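Local atomic coordinates of aminoacyltransferase FemA (Staphylococcus aureus, PDB entry 1LRZ), a protein that adds glycines 2 and 3 of the pentaglycine bridge of staphylococcal peptidoglycan, taking them from glycyl-tRNA. Residues Ser342-Gln346 / Phe382-Tyr386; Glu31-Glu36 / Asn227-Lys233; Leu240-Asp246 / Asn309-Ala315; Arg156-Leu161 / Asn387-Tyr393. All blocks are in the same frame, centred on the assembly; numbering follows the deposited sequence.

Contact 1: Ser342-Gln346 / Phe382-Tyr386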
# COMPACT_ATOMS: atom_id res chain seq x y z
N SER A 342 8.94 -10.82 4.33
CA SER A 342 8.41 -9.47 4.32
C SER A 342 9.12 -8.59 3.29
O SER A 342 8.50 -7.80 2.57
CB SER A 342 8.57 -8.85 5.71
OG SER A 342 7.91 -7.60 5.76
N TYR A 343 10.44 -8.71 3.27
CA TYR A 343 11.28 -7.95 2.36
C TYR A 343 11.07 -8.40 0.92
O TYR A 343 11.16 -7.58 -0.01
CB TYR A 343 12.74 -8.11 2.77
CG TYR A 343 13.02 -7.49 4.12
CD1 TYR A 343 13.27 -6.12 4.23
CD2 TYR A 343 13.01 -8.25 5.29
CE1 TYR A 343 13.49 -5.52 5.46
CE2 TYR A 343 13.24 -7.65 6.55
CZ TYR A 343 13.48 -6.28 6.61
OH TYR A 343 13.73 -5.66 7.81
N ALA A 344 10.78 -9.68 0.73
CA ALA A 344 10.55 -10.24 -0.61
C ALA A 344 9.25 -9.66 -1.17
O ALA A 344 9.20 -9.24 -2.33
CB ALA A 344 10.45 -11.78 -0.54
N VAL A 345 8.21 -9.64 -0.35
CA VAL A 345 6.92 -9.09 -0.77
C VAL A 345 7.07 -7.61 -1.17
O VAL A 345 6.62 -7.20 -2.24
CB VAL A 345 5.86 -9.20 0.36
CG1 VAL A 345 4.59 -8.42 -0.03
CG2 VAL A 345 5.50 -10.68 0.57
N GLN A 346 7.70 -6.81 -0.31
CA GLN A 346 7.87 -5.39 -0.61
C GLN A 346 8.72 -5.20 -1.87
O GLN A 346 8.40 -4.37 -2.73
CB GLN A 346 8.54 -4.65 0.56
CG GLN A 346 7.69 -4.56 1.86
CD GLN A 346 6.32 -3.95 1.62
OE1 GLN A 346 6.18 -2.94 0.92
NE2 GLN A 346 5.30 -4.55 2.20
N PHE A 382 10.27 0.22 10.16
CA PHE A 382 10.43 -0.60 8.97
C PHE A 382 10.24 0.27 7.72
O PHE A 382 11.08 0.27 6.81
CB PHE A 382 9.44 -1.76 9.03
CG PHE A 382 9.38 -2.61 7.78
CD1 PHE A 382 8.43 -2.36 6.80
CD2 PHE A 382 10.22 -3.71 7.63
CE1 PHE A 382 8.31 -3.20 5.68
CE2 PHE A 382 10.12 -4.56 6.52
CZ PHE A 382 9.16 -4.30 5.54
N LYS A 383 9.16 1.04 7.69
CA LYS A 383 8.88 1.91 6.55
C LYS A 383 9.97 2.97 6.40
O LYS A 383 10.43 3.26 5.29
CB LYS A 383 7.49 2.54 6.74
CG LYS A 383 6.39 1.46 6.72
CD LYS A 383 4.99 2.00 6.93
CE LYS A 383 4.00 0.82 6.88
NZ LYS A 383 2.57 1.20 6.98
N LYS A 384 10.42 3.50 7.54
CA LYS A 384 11.48 4.51 7.56
C LYS A 384 12.74 3.99 6.87
O LYS A 384 13.40 4.73 6.12
CB LYS A 384 11.80 4.86 9.02
CG LYS A 384 12.89 5.91 9.19
CD LYS A 384 13.19 6.11 10.66
CE LYS A 384 14.38 7.03 10.86
NZ LYS A 384 14.62 7.26 12.32
N GLY A 385 13.04 2.71 7.10
CA GLY A 385 14.22 2.10 6.52
C GLY A 385 14.27 2.05 5.00
O GLY A 385 15.35 1.85 4.43
N TYR A 386 13.12 2.23 4.34
CA TYR A 386 13.05 2.22 2.88
C TYR A 386 13.26 3.61 2.28
O TYR A 386 13.19 3.79 1.06
CB TYR A 386 11.69 1.67 2.42
CG TYR A 386 11.60 0.16 2.44
CD1 TYR A 386 12.02 -0.60 1.36
CD2 TYR A 386 11.10 -0.50 3.56
CE1 TYR A 386 11.95 -2.01 1.39
CE2 TYR A 386 11.03 -1.90 3.61
CZ TYR A 386 11.46 -2.64 2.53
OH TYR A 386 11.37 -4.03 2.58
O HOH W 1 12.48 -5.21 0.45

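Contact 2: Glu31-Glu36 / Asn227-Lys233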
# COMPACT_ATOMS: atom_id res chain seq x y z
N GLU A 31 -18.27 -0.08 -8.96
CA GLU A 31 -18.99 -1.33 -9.15
C GLU A 31 -19.08 -2.11 -7.84
O GLU A 31 -20.08 -2.77 -7.57
CB GLU A 31 -18.32 -2.15 -10.24
CG GLU A 31 -18.25 -1.40 -11.56
CD GLU A 31 -17.85 -2.28 -12.72
OE1 GLU A 31 -17.26 -3.35 -12.48
OE2 GLU A 31 -18.12 -1.90 -13.88
N LEU A 32 -18.03 -2.02 -7.02
CA LEU A 32 -18.02 -2.69 -5.74
C LEU A 32 -19.15 -2.15 -4.85
O LEU A 32 -19.97 -2.91 -4.33
CB LEU A 32 -16.68 -2.47 -5.02
CG LEU A 32 -16.65 -2.98 -3.58
CD1 LEU A 32 -17.00 -4.45 -3.54
CD2 LEU A 32 -15.27 -2.76 -2.99
N LYS A 33 -19.18 -0.83 -4.68
CA LYS A 33 -20.21 -0.21 -3.85
C LYS A 33 -21.62 -0.51 -4.37
O LYS A 33 -22.53 -0.75 -3.57
CB LYS A 33 -19.97 1.31 -3.78
CG LYS A 33 -18.75 1.69 -2.95
CD LYS A 33 -18.97 1.29 -1.50
CE LYS A 33 -17.89 1.84 -0.58
NZ LYS A 33 -18.18 1.50 0.84
N LEU A 34 -21.80 -0.49 -5.68
CA LEU A 34 -23.10 -0.79 -6.28
C LEU A 34 -23.47 -2.22 -5.91
O LEU A 34 -24.59 -2.50 -5.51
CB LEU A 34 -23.06 -0.64 -7.80
CG LEU A 34 -23.12 0.78 -8.37
CD1 LEU A 34 -23.05 0.74 -9.89
CD2 LEU A 34 -24.42 1.45 -7.91
N ALA A 35 -22.50 -3.12 -6.06
CA ALA A 35 -22.71 -4.53 -5.75
C ALA A 35 -23.09 -4.72 -4.28
O ALA A 35 -23.90 -5.58 -3.96
CB ALA A 35 -21.46 -5.33 -6.08
N GLU A 36 -22.49 -3.93 -3.40
CA GLU A 36 -22.80 -4.05 -1.98
C GLU A 36 -24.09 -3.33 -1.63
O GLU A 36 -24.45 -3.22 -0.46
CB GLU A 36 -21.64 -3.54 -1.13
CG GLU A 36 -20.35 -4.33 -1.35
CD GLU A 36 -19.22 -3.93 -0.41
OE1 GLU A 36 -19.13 -2.74 -0.05
OE2 GLU A 36 -18.41 -4.81 -0.03
N ASN A 227 -14.37 -9.24 -2.09
CA ASN A 227 -15.01 -8.29 -3.00
C ASN A 227 -14.02 -7.41 -3.74
O ASN A 227 -14.25 -7.06 -4.90
CB ASN A 227 -16.04 -7.42 -2.27
CG ASN A 227 -17.30 -8.20 -1.89
OD1 ASN A 227 -17.64 -9.18 -2.55
ND2 ASN A 227 -17.99 -7.74 -0.85
N ARG A 228 -12.91 -7.05 -3.09
CA ARG A 228 -11.90 -6.21 -3.74
C ARG A 228 -11.29 -7.01 -4.89
O ARG A 228 -11.11 -6.49 -5.99
CB ARG A 228 -10.82 -5.80 -2.73
CG ARG A 228 -11.33 -5.04 -1.52
CD ARG A 228 -11.97 -3.75 -1.95
NE ARG A 228 -12.48 -2.95 -0.84
CZ ARG A 228 -13.49 -3.29 -0.05
NH1 ARG A 228 -14.13 -4.44 -0.21
NH2 ARG A 228 -13.90 -2.44 0.88
N LEU A 229 -10.96 -8.27 -4.64
CA LEU A 229 -10.40 -9.11 -5.69
C LEU A 229 -11.35 -9.16 -6.88
O LEU A 229 -10.95 -8.96 -8.02
CB LEU A 229 -10.18 -10.54 -5.19
CG LEU A 229 -8.93 -10.85 -4.38
CD1 LEU A 229 -8.85 -12.37 -4.13
CD2 LEU A 229 -7.70 -10.39 -5.16
N LYS A 230 -12.62 -9.44 -6.58
CA LYS A 230 -13.64 -9.55 -7.62
C LYS A 230 -13.90 -8.29 -8.44
O LYS A 230 -13.93 -8.35 -9.67
CB LYS A 230 -14.95 -10.01 -6.98
CG LYS A 230 -16.08 -10.25 -7.95
CD LYS A 230 -17.35 -10.62 -7.20
CE LYS A 230 -18.50 -10.96 -8.14
NZ LYS A 230 -19.76 -11.18 -7.36
N TYR A 231 -14.07 -7.14 -7.78
CA TYR A 231 -14.37 -5.91 -8.51
C TYR A 231 -13.19 -5.04 -8.95
O TYR A 231 -13.32 -4.30 -9.92
CB TYR A 231 -15.37 -5.07 -7.72
CG TYR A 231 -16.69 -5.80 -7.50
CD1 TYR A 231 -16.91 -6.53 -6.33
CD2 TYR A 231 -17.67 -5.84 -8.49
CE1 TYR A 231 -18.07 -7.27 -6.14
CE2 TYR A 231 -18.85 -6.59 -8.32
CZ TYR A 231 -19.03 -7.31 -7.14
OH TYR A 231 -20.15 -8.09 -6.96
N TYR A 232 -12.06 -5.12 -8.26
CA TYR A 232 -10.90 -4.32 -8.65
C TYR A 232 -10.15 -5.02 -9.78
O TYR A 232 -9.42 -4.39 -10.53
CB TYR A 232 -9.97 -4.11 -7.46
CG TYR A 232 -10.45 -3.09 -6.44
CD1 TYR A 232 -11.75 -2.57 -6.47
CD2 TYR A 232 -9.59 -2.65 -5.42
CE1 TYR A 232 -12.18 -1.64 -5.51
CE2 TYR A 232 -10.01 -1.73 -4.46
CZ TYR A 232 -11.30 -1.23 -4.51
OH TYR A 232 -11.70 -0.33 -3.56
N LYS A 233 -10.31 -6.34 -9.87
CA LYS A 233 -9.68 -7.15 -10.90
C LYS A 233 -8.17 -6.99 -11.03
O LYS A 233 -7.43 -7.44 -10.16
CB LYS A 233 -10.37 -6.89 -12.25
CG LYS A 233 -11.84 -7.34 -12.23
CD LYS A 233 -12.64 -6.81 -13.41
CE LYS A 233 -14.13 -7.07 -13.21
NZ LYS A 233 -14.95 -6.31 -14.20
O HOH W 2 -15.33 -4.47 -11.59
O HOH W 3 -14.76 -3.24 -14.28
O HOH W 4 -16.59 -4.05 1.81

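Contact 3: Leu240-Asp246 / Asn309-Ala315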
# COMPACT_ATOMS: atom_id res chain seq x y z
N LEU A 240 2.44 -13.43 -2.38
CA LEU A 240 2.73 -14.34 -1.28
C LEU A 240 4.20 -14.77 -1.40
O LEU A 240 4.62 -15.27 -2.45
CB LEU A 240 1.85 -15.60 -1.34
CG LEU A 240 2.38 -16.75 -0.45
CD1 LEU A 240 2.09 -16.42 1.02
CD2 LEU A 240 1.76 -18.10 -0.82
N ALA A 241 4.97 -14.55 -0.34
CA ALA A 241 6.37 -14.97 -0.33
C ALA A 241 6.27 -16.37 0.25
O ALA A 241 5.52 -16.59 1.22
CB ALA A 241 7.19 -14.07 0.60
N TYR A 242 7.01 -17.31 -0.32
CA TYR A 242 6.93 -18.68 0.14
C TYR A 242 8.16 -19.49 -0.25
O TYR A 242 9.01 -19.05 -1.03
CB TYR A 242 5.71 -19.34 -0.48
CG TYR A 242 5.88 -19.54 -1.96
CD1 TYR A 242 6.40 -20.74 -2.47
CD2 TYR A 242 5.60 -18.51 -2.86
CE1 TYR A 242 6.65 -20.90 -3.83
CE2 TYR A 242 5.85 -18.65 -4.23
CZ TYR A 242 6.37 -19.85 -4.71
OH TYR A 242 6.62 -20.01 -6.05
N ILE A 243 8.25 -20.70 0.29
CA ILE A 243 9.34 -21.59 -0.03
C ILE A 243 8.73 -22.89 -0.53
O ILE A 243 7.82 -23.43 0.10
CB ILE A 243 10.19 -21.93 1.20
CG1 ILE A 243 10.86 -20.67 1.75
CG2 ILE A 243 11.23 -22.99 0.83
CD1 ILE A 243 11.65 -20.90 3.04
N ASN A 244 9.20 -23.35 -1.68
CA ASN A 244 8.78 -24.62 -2.27
C ASN A 244 9.97 -25.50 -1.88
O ASN A 244 11.06 -25.34 -2.44
CB ASN A 244 8.69 -24.50 -3.80
CG ASN A 244 8.33 -25.81 -4.47
OD1 ASN A 244 7.50 -25.85 -5.38
ND2 ASN A 244 8.96 -26.89 -4.02
N PHE A 245 9.78 -26.40 -0.93
CA PHE A 245 10.91 -27.20 -0.49
C PHE A 245 11.58 -28.10 -1.51
O PHE A 245 12.81 -28.18 -1.53
CB PHE A 245 10.55 -27.94 0.79
CG PHE A 245 10.42 -27.02 1.98
CD1 PHE A 245 9.19 -26.79 2.58
CD2 PHE A 245 11.54 -26.32 2.46
CE1 PHE A 245 9.06 -25.87 3.62
CE2 PHE A 245 11.41 -25.40 3.50
CZ PHE A 245 10.16 -25.18 4.08
N ASP A 246 10.82 -28.76 -2.38
CA ASP A 246 11.45 -29.60 -3.39
C ASP A 246 12.41 -28.78 -4.24
O ASP A 246 13.53 -29.20 -4.51
CB ASP A 246 10.42 -30.25 -4.31
CG ASP A 246 9.73 -31.43 -3.66
OD1 ASP A 246 10.36 -32.09 -2.82
OD2 ASP A 246 8.55 -31.69 -4.01
N ASN A 309 5.11 -29.28 1.31
CA ASN A 309 6.09 -28.75 0.38
C ASN A 309 6.09 -27.23 0.19
O ASN A 309 7.10 -26.67 -0.25
CB ASN A 309 5.98 -29.42 -0.98
CG ASN A 309 7.16 -29.12 -1.87
OD1 ASN A 309 7.02 -28.56 -2.95
ND2 ASN A 309 8.35 -29.47 -1.40
N GLU A 310 4.98 -26.55 0.49
CA GLU A 310 4.97 -25.10 0.37
C GLU A 310 4.79 -24.42 1.71
O GLU A 310 3.79 -24.63 2.39
CB GLU A 310 3.86 -24.58 -0.56
CG GLU A 310 4.01 -23.05 -0.75
CD GLU A 310 2.93 -22.39 -1.59
OE1 GLU A 310 1.80 -22.18 -1.09
OE2 GLU A 310 3.21 -22.07 -2.76
N LEU A 311 5.77 -23.61 2.09
CA LEU A 311 5.69 -22.88 3.34
C LEU A 311 5.45 -21.41 3.05
O LEU A 311 6.33 -20.70 2.55
CB LEU A 311 6.99 -23.03 4.15
CG LEU A 311 6.92 -22.32 5.51
CD1 LEU A 311 5.85 -22.98 6.36
CD2 LEU A 311 8.27 -22.38 6.21
N PRO A 312 4.23 -20.92 3.33
CA PRO A 312 3.92 -19.51 3.09
C PRO A 312 4.55 -18.75 4.25
O PRO A 312 4.40 -19.17 5.40
CB PRO A 312 2.40 -19.48 3.13
CG PRO A 312 2.06 -20.55 4.13
CD PRO A 312 3.03 -21.67 3.76
N ILE A 313 5.27 -17.67 3.97
CA ILE A 313 5.91 -16.93 5.06
C ILE A 313 5.55 -15.45 5.21
O ILE A 313 5.78 -14.86 6.27
CB ILE A 313 7.43 -17.07 4.95
CG1 ILE A 313 7.92 -16.54 3.61
CG2 ILE A 313 7.82 -18.55 5.10
CD1 ILE A 313 9.44 -16.41 3.54
N SER A 314 4.97 -14.86 4.17
CA SER A 314 4.57 -13.45 4.24
C SER A 314 3.63 -13.17 3.06
O SER A 314 3.75 -13.79 2.01
CB SER A 314 5.81 -12.54 4.17
OG SER A 314 5.49 -11.19 4.45
N ALA A 315 2.70 -12.24 3.25
CA ALA A 315 1.78 -11.89 2.17
C ALA A 315 1.32 -10.45 2.32
O ALA A 315 1.38 -9.87 3.41
CB ALA A 315 0.57 -12.83 2.18

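Contact 4: Arg156-Leu161 / Asn387-Tyr393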
# COMPACT_ATOMS: atom_id res chain seq x y z
N ARG A 156 -5.04 9.81 8.49
CA ARG A 156 -4.52 11.04 7.88
C ARG A 156 -3.04 11.05 7.52
O ARG A 156 -2.56 12.03 6.94
CB ARG A 156 -4.78 12.26 8.78
CG ARG A 156 -6.18 12.87 8.75
CD ARG A 156 -6.18 14.30 9.33
NE ARG A 156 -5.37 14.40 10.55
CZ ARG A 156 -4.29 15.16 10.67
NH1 ARG A 156 -3.87 15.90 9.64
NH2 ARG A 156 -3.60 15.15 11.80
N TYR A 157 -2.31 9.98 7.84
CA TYR A 157 -0.88 9.94 7.54
C TYR A 157 -0.46 8.72 6.73
O TYR A 157 -0.87 7.60 7.03
CB TYR A 157 -0.05 9.94 8.83
CG TYR A 157 -0.29 11.11 9.76
CD1 TYR A 157 -1.43 11.16 10.58
CD2 TYR A 157 0.63 12.15 9.85
CE1 TYR A 157 -1.63 12.24 11.47
CE2 TYR A 157 0.44 13.21 10.73
CZ TYR A 157 -0.69 13.25 11.54
OH TYR A 157 -0.86 14.29 12.42
N HIS A 158 0.36 8.95 5.71
CA HIS A 158 0.89 7.88 4.85
C HIS A 158 2.42 7.94 4.85
O HIS A 158 3.00 9.01 4.97
CB HIS A 158 0.43 8.04 3.39
CG HIS A 158 -1.02 7.75 3.16
ND1 HIS A 158 -1.64 7.99 1.95
CD2 HIS A 158 -1.97 7.23 3.97
CE1 HIS A 158 -2.91 7.63 2.03
NE2 HIS A 158 -3.14 7.16 3.24
N SER A 159 3.05 6.78 4.70
CA SER A 159 4.51 6.68 4.59
C SER A 159 4.65 6.40 3.09
O SER A 159 4.22 5.35 2.61
CB SER A 159 5.05 5.48 5.38
OG SER A 159 6.39 5.23 4.99
N VAL A 160 5.26 7.34 2.37
CA VAL A 160 5.34 7.23 0.91
C VAL A 160 6.75 7.28 0.34
O VAL A 160 7.54 8.16 0.68
CB VAL A 160 4.51 8.37 0.28
CG1 VAL A 160 4.47 8.22 -1.25
CG2 VAL A 160 3.10 8.37 0.88
N LEU A 161 7.05 6.34 -0.56
CA LEU A 161 8.35 6.25 -1.21
C LEU A 161 8.25 6.77 -2.64
O LEU A 161 7.53 6.21 -3.47
CB LEU A 161 8.83 4.80 -1.23
CG LEU A 161 10.18 4.50 -1.91
CD1 LEU A 161 11.30 5.25 -1.18
CD2 LEU A 161 10.42 2.99 -1.85
N ASN A 387 13.52 4.59 3.14
CA ASN A 387 13.74 5.98 2.74
C ASN A 387 12.43 6.65 2.33
O ASN A 387 12.44 7.57 1.53
CB ASN A 387 14.73 6.10 1.56
CG ASN A 387 15.29 7.51 1.43
OD1 ASN A 387 15.51 8.02 0.34
ND2 ASN A 387 15.53 8.15 2.57
N ALA A 388 11.32 6.18 2.88
CA ALA A 388 10.03 6.78 2.57
C ALA A 388 9.93 8.09 3.35
O ALA A 388 10.77 8.35 4.22
CB ALA A 388 8.91 5.85 2.99
N GLU A 389 8.94 8.92 3.04
CA GLU A 389 8.74 10.15 3.80
C GLU A 389 7.30 10.14 4.30
O GLU A 389 6.50 9.34 3.82
CB GLU A 389 9.00 11.39 2.92
CG GLU A 389 7.80 11.84 2.12
CD GLU A 389 8.08 13.06 1.24
OE1 GLU A 389 8.59 14.09 1.76
OE2 GLU A 389 7.78 12.98 0.03
N ILE A 390 6.94 11.00 5.25
CA ILE A 390 5.56 11.00 5.73
C ILE A 390 4.73 12.12 5.06
O ILE A 390 5.20 13.25 4.92
CB ILE A 390 5.46 11.23 7.26
CG1 ILE A 390 6.19 10.12 8.03
CG2 ILE A 390 3.98 11.29 7.68
CD1 ILE A 390 5.64 8.72 7.78
N ILE A 391 3.52 11.79 4.64
CA ILE A 391 2.66 12.81 4.07
C ILE A 391 1.43 12.89 4.97
O ILE A 391 0.77 11.88 5.22
CB ILE A 391 2.21 12.50 2.62
CG1 ILE A 391 3.44 12.44 1.71
CG2 ILE A 391 1.23 13.62 2.13
CD1 ILE A 391 3.11 12.08 0.25
N GLU A 392 1.16 14.08 5.50
CA GLU A 392 -0.01 14.30 6.34
C GLU A 392 -1.04 15.01 5.48
O GLU A 392 -0.73 16.03 4.84
CB GLU A 392 0.34 15.19 7.54
CG GLU A 392 -0.89 15.56 8.40
CD GLU A 392 -0.54 16.46 9.58
OE1 GLU A 392 -1.46 16.84 10.35
OE2 GLU A 392 0.66 16.78 9.74
N TYR A 393 -2.26 14.47 5.44
CA TYR A 393 -3.32 15.05 4.63
C TYR A 393 -4.19 16.03 5.43
O TYR A 393 -4.16 16.04 6.66
CB TYR A 393 -4.17 13.94 4.01
CG TYR A 393 -3.35 13.00 3.16
CD1 TYR A 393 -2.91 11.78 3.68
CD2 TYR A 393 -2.93 13.36 1.88
CE1 TYR A 393 -2.08 10.93 2.95
CE2 TYR A 393 -2.09 12.52 1.13
CZ TYR A 393 -1.67 11.30 1.68
OH TYR A 393 -0.86 10.45 0.96
O HOH W 5 1.20 15.86 12.28
O HOH W 6 7.53 10.36 -1.31

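Contact 1: Ser342-Gln346 / Phe382-Tyr386
Tyr343 and Phe382 bring together helices 341-355 and 377-384 of the acetyltransferase-like fold of the FemABX family, and side chains and one water bridge the gap, with no direct hydrogen bond across it. The two aromatic chains run past each other in opposite directions, their ring planes inclined at 53°. Phe382 CE2 lies over one face of the Tyr343 ring, 3.7 Å from Tyr343 CE1. With CG set opposite the backbone N (chi1 173°), the Phe382 ring is carried to the other helix, where Phe382 CZ approaches Ser342 OG to 3.5 Å, while Gln346 CG touches the edge of the ring close to its plane. Tyr386 supports Phe382 from within the same segment: its CE2 stands over one face of the phenylalanine.

The Gln346 chain bends at chi2 (-55°), which turns its amide perpendicular to the Phe382 ring and away toward Tyr361, whose hydroxyl bonds OE1. Outside the two segments, helix 177-187 packs on Tyr343 through Arg179, Asn182 and Thr183.

The hydroxyl end of Tyr386 is wedged between two residues of helix 341-355. Tyr386 OH is 3.3 Å from Tyr343 CD1 and 3.5 Å from Gln346 CB. A single water completes the junction, giving a hydrogen bond to Tyr343 O at 2.8 Å and sharing another with Tyr386 OH at 2.7 Å.

Contact 2: Glu31-Glu36 / Asn227-Lys233
The Tyr231 ring has Leu32 on one face and the aliphatic part of its own neighbour Lys230 on the opposite one. Leu32 CA makes a CH-pi contact with it, 4.2 Å from the ring centroid and 25° off the normal. The guanidinium of Arg228 is also covered by Leu32, whose CD2 stands 3.2 Å above its plane toward the rim, while a water lies at its edge. Arg228 CD in turn covers a face of the Tyr232 ring.

Leu32 is thus a knob in a hole formed by Asn227, Arg228, Tyr231 and Tyr232. Its CG is trans to the backbone N (chi1 172°), and the fork splits its methyls: Leu32 CD1 comes within 3.4 Å of Asn227 CB, and CD2 is left for Arg228 and Tyr232. Ala35 CB presses on the phenol end of Tyr231, 3.2 Å from Tyr231 OH.

Polar bonds flank this apolar centre. Asn227 ND2 donates to the anti lone pair of Glu36 OE2 at 3.1 Å, a bent bond tilted from the amide plane. The water at the guanidinium edge links the same OE2 to Arg228 NH1. On the other flank Glu31 OE1 and Lys233 NZ stay 4.1 Å apart, beyond a salt bridge, and are joined through water.

The axes of 31-35 and 227-232 approach to 9.6 Å. Helix 27-35 leads into strand 39-46 of one sheet and helix 222-232 into strand 236-244 of the other, while Tyr232 also meets Phe319 of strand 310-320.

Contact 3: Leu240-Asp246 / Asn309-Ala315
Leu240-Asn244 and Glu310-Ala315 pair as antiparallel strands interrupted by a classic beta bulge, in which Ile313 and Ser314 both face Ala241 and Ala241 O accepts from Ile313 N at 3.0 Å, before regular pairing resumes between Ile243 and Leu311.

One face of the sheet carries Leu240, Tyr242, Glu310 and Pro312. Leu240 and Pro312 lie alongside each other, Leu240 CD1 being 3.7 Å from Pro312 CB. With CG between the backbone N and the carbonyl carbon (chi1 69°), the Tyr242 ring turns one face to the Glu310 carboxylate. Glu310 OE2 stands 3.5 Å above the Tyr242 ring plane and is salt-bridged to Arg194. On the sheet face of Ile243 and Leu311, Phe245 CE1 packs on Leu311 CB at 3.6 Å.

Asn244 is at the N-cap position of helix 245-272; helices 245-272 and 277-307 lie between the two strands in the chain, so the pair stands at the base of that helical arm. Strand 192-195 flanks Leu240 and Tyr242, strand 325-332 lies beside strand 310-320, helix 201-207 covers Leu240 and Pro312, and helix 341-355 packs on Ala241 and Ser314.

Contact 4: Arg156-Leu161 / Asn387-Tyr393
His158 and Tyr393 meet edge to face on the antiparallel pair of strands 157-162 and 389-393, within the nine-stranded mixed sheet of this acetyltransferase-like fold. The ring planes stand at 70°, and Tyr393 CE1 sits 3.1 Å above the plane of the His158 ring, toward its rim. The same approach brings His158 ND1 to 2.8 Å from Tyr393 OH, a weak, strongly bent hydrogen bond. Tyr364 of the adjoining strand 360-365 meets the histidine ring as well.

Arg156 and Glu392 strengthen this densely packed end. Glu392 CG lies opposite its backbone N (chi1 175°) and the chain is extended beyond it, which carries OE1 to the guanidinium. Arg156 NH1 donates to the anti lone pair of Glu392 OE1 at 2.7 Å in a salt bridge lying in the guanidinium plane. Arg156 NH1 also reaches Tyr393 O at 3.0 Å, so two acceptors fix the group's rotation. The Tyr157 ring lies along the Glu392 chain, its plane 28° from the carboxylate. OE2 is held separately by Gln114 and by a water shared with Tyr157 OH. Midway, on the side of His158, Val160 CG2 packs on Ile391 CD1 at 3.8 Å.

Toward Asn387 the contact opens to solvent. Asn387 is exposed and ends the preceding helix in a Schellman motif, and the Ala388 methyl, CB, is 3.3 Å from Ser159 OG, which is bonded to His118. Glu389 is partly exposed. Its backbone N bonds Val160 O, and a water donates both to Val160 O and to Glu389 OE2, 3.0 Å from each.

Overall arrangement
From the N terminus the chain supplies 31-36, then strand 157-162, before 227-233 closes contact 2 and ties the first sheet's flanking helix to the second sheet's. Strand 236-244 follows at once. After the helical arm, 309-315 returns to close contact 3 at its base. Helix 341-355 packs on that strand pair and begins contact 1, which helix 377-384 completes; the next residues close contact 4 on strand 157-162, laid down much earlier in the chain. Contacts 1 and 3 therefore fall in series within the span of contact 4, whereas contacts 2 and 4 cross. Contact 1 touches both contact 3 and contact 4, linking these two, whose centres are about 31 Å apart and which share one sheet.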